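Local atomic coordinates of alginate lyase (Bacteroides ovatus, PDB entry 3NNB), a protein that probably depolymerises the polysaccharide alginate by beta-elimination. Residues 35-40 / 121-126; 345-350 / 357-362. One frame throughout, in Å; residues are numbered along the deposited sequence.

Both contacts join helices of a largely alpha-helical chain. Their centres lie about 21 Å (interaction 1) and 20 Å (interaction 2) from the centre of the chain, whose radius of gyration is 21 Å; interaction 1 is partly buried, interaction 2 buried. Interaction 1 brings helix 27-41 against helix 121-136, two elements far apart in sequence, whereas interaction 2 closes a short turn between consecutive helices 336-351 and 359-366. Their centres stand about 32 Å apart and their nearest atoms about 14 Å, which rules out direct touch. The bound sodium ion, held at E182, S184 and F187, lies about 13 Å from the side chain of Y123. D38 accepts one hydrogen bond from the facing helix and E360 two.

Interaction 1: residues 35-40 / 121-126; sequences RDADKA and EKYAQK
D38 and Y123 carry the polar part of this helix-helix contact. The phenol donates its hydroxyl hydrogen to the carboxylate, with Y123 OH 2.7 Å from D38 OD1. The acceptor sits at the edge of the ring, near the ring plane, while the hydroxyl reaches the carboxylate from above its plane, 36° out of it. A water tightens the same corner: it donates to D38 OD1 at 2.9 Å and accepts from K122 NZ at 2.8 Å. D38 OD1 thus takes two hydrogen bonds. K122 NZ itself stays 4.3 Å from D38 OD1, too far for a salt bridge, so the water links the opposite charges, an arrangement that would probably favour the ionised carboxylate.

The apolar part is a CH-pi contact. A37 CB lies over one face of the Y123 ring, 3.9 Å from the centroid and 29° off the normal, and comes within 3.5 Å of Y123 CE1. Y123 CG is anti to its own carbonyl carbon, a torsion that helps carry the ring across to helix 27-41, where L34 and L41 also touch it.

K126 supplies the third element. Its chain bends at chi2 and passes the end of helix 27-41, with K126 CE 3.4 Å from A40 O. The ammonium then donates to the carbonyl oxygens of L41 and M43, beyond the segment, fastening the backbone where that helix finishes.

The segment axes approach to 10.4 Å at an angle of 46°, and only 204 Å² is buried between them. Helix 98-118 also packs here, A114 against A37 and S118 against Y123. The N-terminal helix 27-41 therefore packs across helices 98-118 and 121-136, consecutive helices of the alpha-helical alginate lyase fold, which is probably a six-hairpin (alpha/alpha) toroid as in relatives of the clan.

Interaction 2: residues 345-350 / 357-362; sequences WILRRA and AGYEAI
L347 and Y359 meet at the heart of a helical hairpin, in which helix 336-351 is followed after a short connection by helix 359-366, running roughly antiparallel to it. G358, with a positive phi of 78°, occupies the N-cap position of the second helix. The backbones run close, L347 CA lying 5.3 Å from Y359 CA.

The tightly packed side is largely apolar and buried. L347 CB faces Y359 CB at 4.2 Å and also makes a backbone contact, 3.5 Å from Y359 O. A350 CB touches the ring of Y359 obliquely, 3.7 Å from Y359 CD2. Within its own segment, A357 CB lies over the centre of one face of that ring. L314 of helix 310-317 touches both A350 and Y359, so this side of the hairpin is packed into the body of the protein.

The loose rim is at I362, partly exposed, where L347 CD1 meets I362 CG2 at 3.6 Å and lies near its CB. A separate flank is firmly bonded although its acid, E360, is partly exposed: a salt bridge joins E360 to buried R348, the two side chains running alongside each other and pointing the same way. In R348, CG anti to the backbone N (chi1 171°) and bends at chi2 and chi3 present the guanidinium edge to the acid. W345 CZ3 lies 3.5 Å over one guanidinium face of R348, offset toward its rim, and R367 also pairs with E360 OE2. The grip is side-on and two-pronged, R348 NE to E360 OE1 at 2.8 Å and nearly straight (169°), R348 NH2 to E360 OE2 at 2.9 Å, both oxygens met from above the carboxylate plane.

Interaction 1: residues 35-40 / 121-126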
ATOM      1  N   ARG A  35      18.989   0.676 -11.767  1.00 11.60           N
ATOM      2  CA  ARG A  35      18.417   0.946 -13.096  1.00 12.05           C
ATOM      3  C   ARG A  35      17.043   1.573 -13.012  1.00 11.29           C
ATOM      4  O   ARG A  35      16.762   2.502 -13.746  1.00 11.32           O
ATOM      5  CB  ARG A  35      18.371  -0.313 -13.947  1.00 13.94           C
ATOM      6  CG  ARG A  35      19.719  -0.701 -14.493  1.00 27.16           C
ATOM      7  CD  ARG A  35      19.609  -1.917 -15.426  1.00 34.53           C
ATOM      8  NE  ARG A  35      20.866  -2.670 -15.466  1.00 45.65           N
ATOM      9  N   ASP A  36      16.169   1.066 -12.138  1.00 11.55           N
ATOM     10  CA  ASP A  36      14.855   1.664 -11.944  1.00  9.46           C
ATOM     11  C   ASP A  36      15.036   3.133 -11.456  1.00  7.51           C
ATOM     12  O   ASP A  36      14.310   4.034 -11.857  1.00  9.68           O
ATOM     13  CB  ASP A  36      14.036   0.908 -10.881  1.00  9.44           C
ATOM     14  CG  ASP A  36      13.521  -0.443 -11.347  1.00 13.32           C
ATOM     15  OD1 ASP A  36      13.603  -0.781 -12.552  1.00 12.47           O
ATOM     16  OD2 ASP A  36      13.024  -1.155 -10.455  1.00 14.85           O
ATOM     17  N   ALA A  37      15.979   3.374 -10.562  1.00  9.50           N
ATOM     18  CA  ALA A  37      16.205   4.723 -10.047  1.00  8.93           C
ATOM     19  C   ALA A  37      16.706   5.622 -11.150  1.00  9.39           C
ATOM     20  O   ALA A  37      16.310   6.772 -11.240  1.00  9.51           O
ATOM     21  CB  ALA A  37      17.250   4.681  -8.899  1.00  7.97           C
ATOM     22  N   ASP A  38      17.604   5.101 -11.998  1.00 10.48           N
ATOM     23  CA  ASP A  38      18.081   5.892 -13.154  1.00 11.08           C
ATOM     24  C   ASP A  38      16.928   6.257 -14.077  1.00 11.90           C
ATOM     25  O   ASP A  38      16.871   7.366 -14.639  1.00 11.74           O
ATOM     26  CB  ASP A  38      19.186   5.111 -13.910  1.00 12.61           C
ATOM     27  CG  ASP A  38      20.497   5.056 -13.155  1.00 13.43           C
ATOM     28  OD1 ASP A  38      20.746   5.854 -12.220  1.00 13.83           O
ATOM     29  OD2 ASP A  38      21.313   4.172 -13.508  1.00 17.37           O
ATOM     30  N   LYS A  39      15.948   5.367 -14.217  1.00 13.18           N
ATOM     31  CA  LYS A  39      14.767   5.682 -15.017  1.00 13.44           C
ATOM     32  C   LYS A  39      13.921   6.778 -14.334  1.00 13.48           C
ATOM     33  O   LYS A  39      13.405   7.697 -14.988  1.00 11.76           O
ATOM     34  CB  LYS A  39      13.906   4.432 -15.236  1.00 14.19           C
ATOM     35  CG  LYS A  39      14.494   3.433 -16.210  1.00 27.80           C
ATOM     36  CD  LYS A  39      13.592   2.179 -16.319  1.00 32.40           C
ATOM     37  CE  LYS A  39      14.333   1.018 -16.977  1.00 43.32           C
ATOM     38  NZ  LYS A  39      13.621  -0.283 -16.785  1.00 45.50           N
ATOM     39  N   ALA A  40      13.827   6.712 -12.998  1.00 10.37           N
ATOM     40  CA  ALA A  40      13.100   7.716 -12.243  1.00  9.81           C
ATOM     41  C   ALA A  40      13.749   9.085 -12.367  1.00 11.45           C
ATOM     42  O   ALA A  40      13.037  10.100 -12.292  1.00 10.27           O
ATOM     43  CB  ALA A  40      12.928   7.308 -10.760  1.00 10.80           C
ATOM     44  N   GLU A 121      23.980  10.432  -3.585  1.00  9.87           N
ATOM     45  CA  GLU A 121      23.145  11.557  -3.234  1.00  9.49           C
ATOM     46  C   GLU A 121      22.200  11.981  -4.359  1.00  9.52           C
ATOM     47  O   GLU A 121      21.147  12.585  -4.090  1.00 11.13           O
ATOM     48  CB  GLU A 121      24.030  12.736  -2.857  1.00 10.71           C
ATOM     49  CG  GLU A 121      24.918  12.449  -1.636  1.00 15.99           C
ATOM     50  CD  GLU A 121      24.157  12.483  -0.274  1.00 25.22           C
ATOM     51  OE1 GLU A 121      23.060  13.120  -0.146  1.00 14.62           O
ATOM     52  OE2 GLU A 121      24.714  11.904   0.697  1.00 20.51           O
ATOM     53  N   LYS A 122      22.562  11.685  -5.612  1.00  9.30           N
ATOM     54  CA  LYS A 122      21.711  12.147  -6.740  1.00 10.08           C
ATOM     55  C   LYS A 122      20.294  11.603  -6.643  1.00  8.55           C
ATOM     56  O   LYS A 122      19.355  12.222  -7.120  1.00 10.10           O
ATOM     57  CB  LYS A 122      22.300  11.802  -8.115  1.00 11.32           C
ATOM     58  CG  LYS A 122      22.276  10.363  -8.534  1.00  9.50           C
ATOM     59  CD  LYS A 122      23.140  10.181  -9.759  1.00 11.24           C
ATOM     60  CE  LYS A 122      23.097   8.747 -10.285  1.00 15.84           C
ATOM     61  NZ  LYS A 122      23.945   8.602 -11.550  1.00 17.79           N
ATOM     62  N   TYR A 123      20.157  10.405  -6.076  1.00  9.06           N
ATOM     63  CA  TYR A 123      18.868   9.770  -6.017  1.00  7.86           C
ATOM     64  C   TYR A 123      17.999  10.422  -4.975  1.00  7.48           C
ATOM     65  O   TYR A 123      16.799  10.628  -5.205  1.00  7.48           O
ATOM     66  CB  TYR A 123      19.000   8.266  -5.718  1.00  7.29           C
ATOM     67  CG  TYR A 123      19.707   7.477  -6.789  1.00  7.52           C
ATOM     68  CD1 TYR A 123      19.363   7.596  -8.125  1.00  9.09           C
ATOM     69  CD2 TYR A 123      20.778   6.645  -6.470  1.00 10.49           C
ATOM     70  CE1 TYR A 123      20.006   6.842  -9.087  1.00 11.85           C
ATOM     71  CE2 TYR A 123      21.420   5.908  -7.437  1.00 10.68           C
ATOM     72  CZ  TYR A 123      21.035   6.008  -8.731  1.00 12.98           C
ATOM     73  OH  TYR A 123      21.676   5.285  -9.708  1.00 12.34           O
ATOM     74  N   ALA A 124      18.598  10.792  -3.839  1.00  7.58           N
ATOM     75  CA  ALA A 124      17.841  11.500  -2.801  1.00  5.89           C
ATOM     76  C   ALA A 124      17.415  12.893  -3.264  1.00  7.97           C
ATOM     77  O   ALA A 124      16.299  13.348  -2.958  1.00  8.71           O
ATOM     78  CB  ALA A 124      18.612  11.576  -1.478  1.00  9.67           C
ATOM     79  N   GLN A 125      18.298  13.569  -4.024  1.00  8.48           N
ATOM     80  CA  GLN A 125      17.993  14.902  -4.555  1.00  8.08           C
ATOM     81  C   GLN A 125      16.787  14.815  -5.469  1.00  7.62           C
ATOM     82  O   GLN A 125      15.888  15.666  -5.422  1.00  8.72           O
ATOM     83  CB  GLN A 125      19.221  15.504  -5.274  1.00  8.40           C
ATOM     84  CG  GLN A 125      19.109  16.981  -5.646  1.00  8.67           C
ATOM     85  CD  GLN A 125      18.214  17.260  -6.861  1.00  9.87           C
ATOM     86  OE1 GLN A 125      17.913  16.370  -7.705  1.00 10.14           O
ATOM     87  NE2 GLN A 125      17.863  18.517  -6.992  1.00  8.55           N
ATOM     88  N   LYS A 126      16.709  13.756  -6.275  1.00  7.19           N
ATOM     89  CA  LYS A 126      15.543  13.609  -7.190  1.00  7.15           C
ATOM     90  C   LYS A 126      14.293  13.266  -6.415  1.00  5.75           C
ATOM     91  O   LYS A 126      13.220  13.789  -6.724  1.00  7.84           O
ATOM     92  CB  LYS A 126      15.786  12.589  -8.284  1.00  6.80           C
ATOM     93  CG  LYS A 126      14.667  12.427  -9.299  1.00  6.67           C
ATOM     94  CD  LYS A 126      14.711  13.451 -10.430  1.00  6.87           C
ATOM     95  CE  LYS A 126      13.489  13.385 -11.357  1.00 11.84           C
ATOM     96  NZ  LYS A 126      13.661  14.150 -12.648  1.00 10.01           N
TER
HETATM   97  O   HOH W   1      23.610   6.069 -12.594  1.00 35.03           O

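Interaction 2: residues 345-350 / 357-362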
ATOM      1  N   TRP A 345       4.947 -14.916  -2.016  1.00  9.09           N
ATOM      2  CA  TRP A 345       5.589 -13.870  -1.229  1.00 10.74           C
ATOM      3  C   TRP A 345       4.809 -13.525   0.041  1.00 10.07           C
ATOM      4  O   TRP A 345       5.413 -13.143   1.035  1.00 10.05           O
ATOM      5  CB  TRP A 345       5.901 -12.653  -2.100  1.00 11.10           C
ATOM      6  CG  TRP A 345       7.003 -13.000  -3.008  1.00 11.99           C
ATOM      7  CD1 TRP A 345       6.912 -13.439  -4.281  1.00 12.92           C
ATOM      8  CD2 TRP A 345       8.412 -12.999  -2.679  1.00  9.49           C
ATOM      9  NE1 TRP A 345       8.170 -13.733  -4.767  1.00 11.43           N
ATOM     10  CE2 TRP A 345       9.101 -13.437  -3.813  1.00 10.66           C
ATOM     11  CE3 TRP A 345       9.143 -12.652  -1.542  1.00 11.40           C
ATOM     12  CZ2 TRP A 345      10.495 -13.551  -3.837  1.00 11.42           C
ATOM     13  CZ3 TRP A 345      10.514 -12.780  -1.570  1.00  9.51           C
ATOM     14  CH2 TRP A 345      11.174 -13.228  -2.704  1.00  9.78           C
ATOM     15  N   ILE A 346       3.487 -13.701   0.056  1.00  9.00           N
ATOM     16  CA  ILE A 346       2.767 -13.710   1.322  1.00  8.16           C
ATOM     17  C   ILE A 346       3.399 -14.738   2.271  1.00  8.84           C
ATOM     18  O   ILE A 346       3.562 -14.456   3.472  1.00  9.02           O
ATOM     19  CB  ILE A 346       1.236 -13.969   1.100  1.00  8.71           C
ATOM     20  CG1 ILE A 346       0.576 -12.767   0.383  1.00  8.27           C
ATOM     21  CG2 ILE A 346       0.490 -14.293   2.398  1.00  9.56           C
ATOM     22  CD1 ILE A 346       0.541 -11.411   1.169  1.00  9.57           C
ATOM     23  N   LEU A 347       3.715 -15.934   1.747  1.00  9.33           N
ATOM     24  CA  LEU A 347       4.284 -16.992   2.563  1.00 10.49           C
ATOM     25  C   LEU A 347       5.683 -16.662   3.100  1.00  8.63           C
ATOM     26  O   LEU A 347       5.962 -16.899   4.262  1.00 10.00           O
ATOM     27  CB  LEU A 347       4.295 -18.318   1.812  1.00  8.41           C
ATOM     28  CG  LEU A 347       2.927 -18.918   1.545  1.00 12.67           C
ATOM     29  CD1 LEU A 347       3.128 -20.280   0.919  1.00 14.90           C
ATOM     30  CD2 LEU A 347       2.065 -19.035   2.811  1.00 16.47           C
ATOM     31  N   ARG A 348       6.522 -16.045   2.269  1.00  9.79           N
ATOM     32  CA  ARG A 348       7.808 -15.494   2.750  1.00  9.62           C
ATOM     33  C   ARG A 348       7.621 -14.539   3.918  1.00 11.33           C
ATOM     34  O   ARG A 348       8.286 -14.646   4.942  1.00 11.42           O
ATOM     35  CB  ARG A 348       8.481 -14.745   1.602  1.00  9.50           C
ATOM     36  CG  ARG A 348       9.714 -13.927   1.954  1.00 10.16           C
ATOM     37  CD  ARG A 348      10.919 -14.734   2.461  1.00 12.65           C
ATOM     38  NE  ARG A 348      11.459 -15.652   1.462  1.00 10.71           N
ATOM     39  CZ  ARG A 348      12.412 -15.380   0.561  1.00 13.16           C
ATOM     40  NH1 ARG A 348      12.987 -14.190   0.461  1.00 11.87           N
ATOM     41  NH2 ARG A 348      12.791 -16.322  -0.274  1.00 12.99           N
ATOM     42  N   ARG A 349       6.679 -13.620   3.773  1.00  9.12           N
ATOM     43  CA  ARG A 349       6.456 -12.607   4.791  0.70 10.31           C
ATOM     44  C   ARG A 349       5.924 -13.219   6.071  1.00 10.88           C
ATOM     45  O   ARG A 349       6.356 -12.844   7.175  1.00 10.23           O
ATOM     46  CB  ARG A 349       5.536 -11.531   4.230  0.70  9.86           C
ATOM     47  CG  ARG A 349       6.169 -10.819   3.049  0.70  7.89           C
ATOM     48  CD  ARG A 349       5.163 -10.059   2.220  0.70 19.90           C
ATOM     49  NE  ARG A 349       4.536  -8.989   2.971  0.70 15.43           N
ATOM     50  CZ  ARG A 349       3.527  -8.227   2.497  0.70 11.95           C
ATOM     51  NH1 ARG A 349       3.028  -8.378   1.248  0.70 14.50           N
ATOM     52  NH2 ARG A 349       3.055  -7.291   3.273  0.70 12.67           N
ATOM     53  N   ALA A 350       4.993 -14.151   5.949  1.00 10.01           N
ATOM     54  CA  ALA A 350       4.425 -14.842   7.131  1.00 10.78           C
ATOM     55  C   ALA A 350       5.495 -15.633   7.896  1.00  9.77           C
ATOM     56  O   ALA A 350       5.438 -15.749   9.128  1.00  9.81           O
ATOM     57  CB  ALA A 350       3.257 -15.785   6.697  1.00 10.12           C
ATOM     58  N   ALA A 357       6.361 -22.905  10.963  1.00 18.31           N
ATOM     59  CA  ALA A 357       5.213 -23.391  10.168  1.00 17.17           C
ATOM     60  C   ALA A 357       5.601 -23.968   8.811  1.00 16.42           C
ATOM     61  O   ALA A 357       4.807 -24.629   8.155  1.00 17.84           O
ATOM     62  CB  ALA A 357       4.155 -22.258   9.998  1.00 15.60           C
ATOM     63  N   GLY A 358       6.802 -23.676   8.357  1.00 14.87           N
ATOM     64  CA  GLY A 358       7.262 -24.187   7.069  1.00 14.86           C
ATOM     65  C   GLY A 358       6.719 -23.442   5.854  1.00 15.62           C
ATOM     66  O   GLY A 358       6.721 -23.974   4.742  1.00 17.91           O
ATOM     67  N   TYR A 359       6.335 -22.177   6.054  1.00 13.66           N
ATOM     68  CA  TYR A 359       5.709 -21.436   4.979  1.00 11.96           C
ATOM     69  C   TYR A 359       6.666 -21.096   3.825  1.00 11.95           C
ATOM     70  O   TYR A 359       6.273 -21.079   2.661  1.00 11.73           O
ATOM     71  CB  TYR A 359       5.130 -20.125   5.496  1.00 11.34           C
ATOM     72  CG  TYR A 359       3.998 -20.245   6.478  1.00 11.15           C
ATOM     73  CD1 TYR A 359       3.007 -21.222   6.338  1.00 10.40           C
ATOM     74  CD2 TYR A 359       3.863 -19.324   7.499  1.00 10.17           C
ATOM     75  CE1 TYR A 359       1.967 -21.284   7.187  1.00 10.61           C
ATOM     76  CE2 TYR A 359       2.804 -19.390   8.376  1.00 11.94           C
ATOM     77  CZ  TYR A 359       1.874 -20.387   8.227  1.00 12.07           C
ATOM     78  OH  TYR A 359       0.817 -20.464   9.126  1.00 13.73           O
ATOM     79  N   GLU A 360       7.925 -20.800   4.146  1.00 13.50           N
ATOM     80  CA  GLU A 360       8.886 -20.427   3.102  1.00 12.60           C
ATOM     81  C   GLU A 360       9.163 -21.613   2.184  1.00 13.70           C
ATOM     82  O   GLU A 360       9.310 -21.422   0.985  1.00 14.53           O
ATOM     83  CB  GLU A 360      10.205 -19.874   3.689  1.00 13.03           C
ATOM     84  CG  GLU A 360      11.347 -19.785   2.671  1.00 14.79           C
ATOM     85  CD  GLU A 360      11.070 -18.883   1.471  1.00 16.55           C
ATOM     86  OE1 GLU A 360      10.110 -18.086   1.511  1.00 13.71           O
ATOM     87  OE2 GLU A 360      11.829 -18.962   0.484  1.00 14.17           O
ATOM     88  N   ALA A 361       9.240 -22.825   2.744  1.00 14.82           N
ATOM     89  CA  ALA A 361       9.429 -24.044   1.941  1.00 17.87           C
ATOM     90  C   ALA A 361       8.313 -24.231   0.914  1.00 16.77           C
ATOM     91  O   ALA A 361       8.561 -24.563  -0.241  1.00 19.80           O
ATOM     92  CB  ALA A 361       9.554 -25.276   2.845  1.00 18.43           C
ATOM     93  N   ILE A 362       7.080 -23.959   1.330  1.00 15.77           N
ATOM     94  CA  ILE A 362       5.931 -24.010   0.426  1.00 16.86           C
ATOM     95  C   ILE A 362       6.083 -22.928  -0.640  1.00 17.22           C
ATOM     96  O   ILE A 362       5.999 -23.219  -1.821  1.00 17.80           O
ATOM     97  CB  ILE A 362       4.599 -23.859   1.189  1.00 16.23           C
ATOM     98  CG1 ILE A 362       4.392 -25.020   2.160  1.00 19.43           C
ATOM     99  CG2 ILE A 362       3.418 -23.772   0.211  1.00 15.49           C
ATOM    100  CD1 ILE A 362       3.156 -24.899   3.066  1.00 22.29           C
TER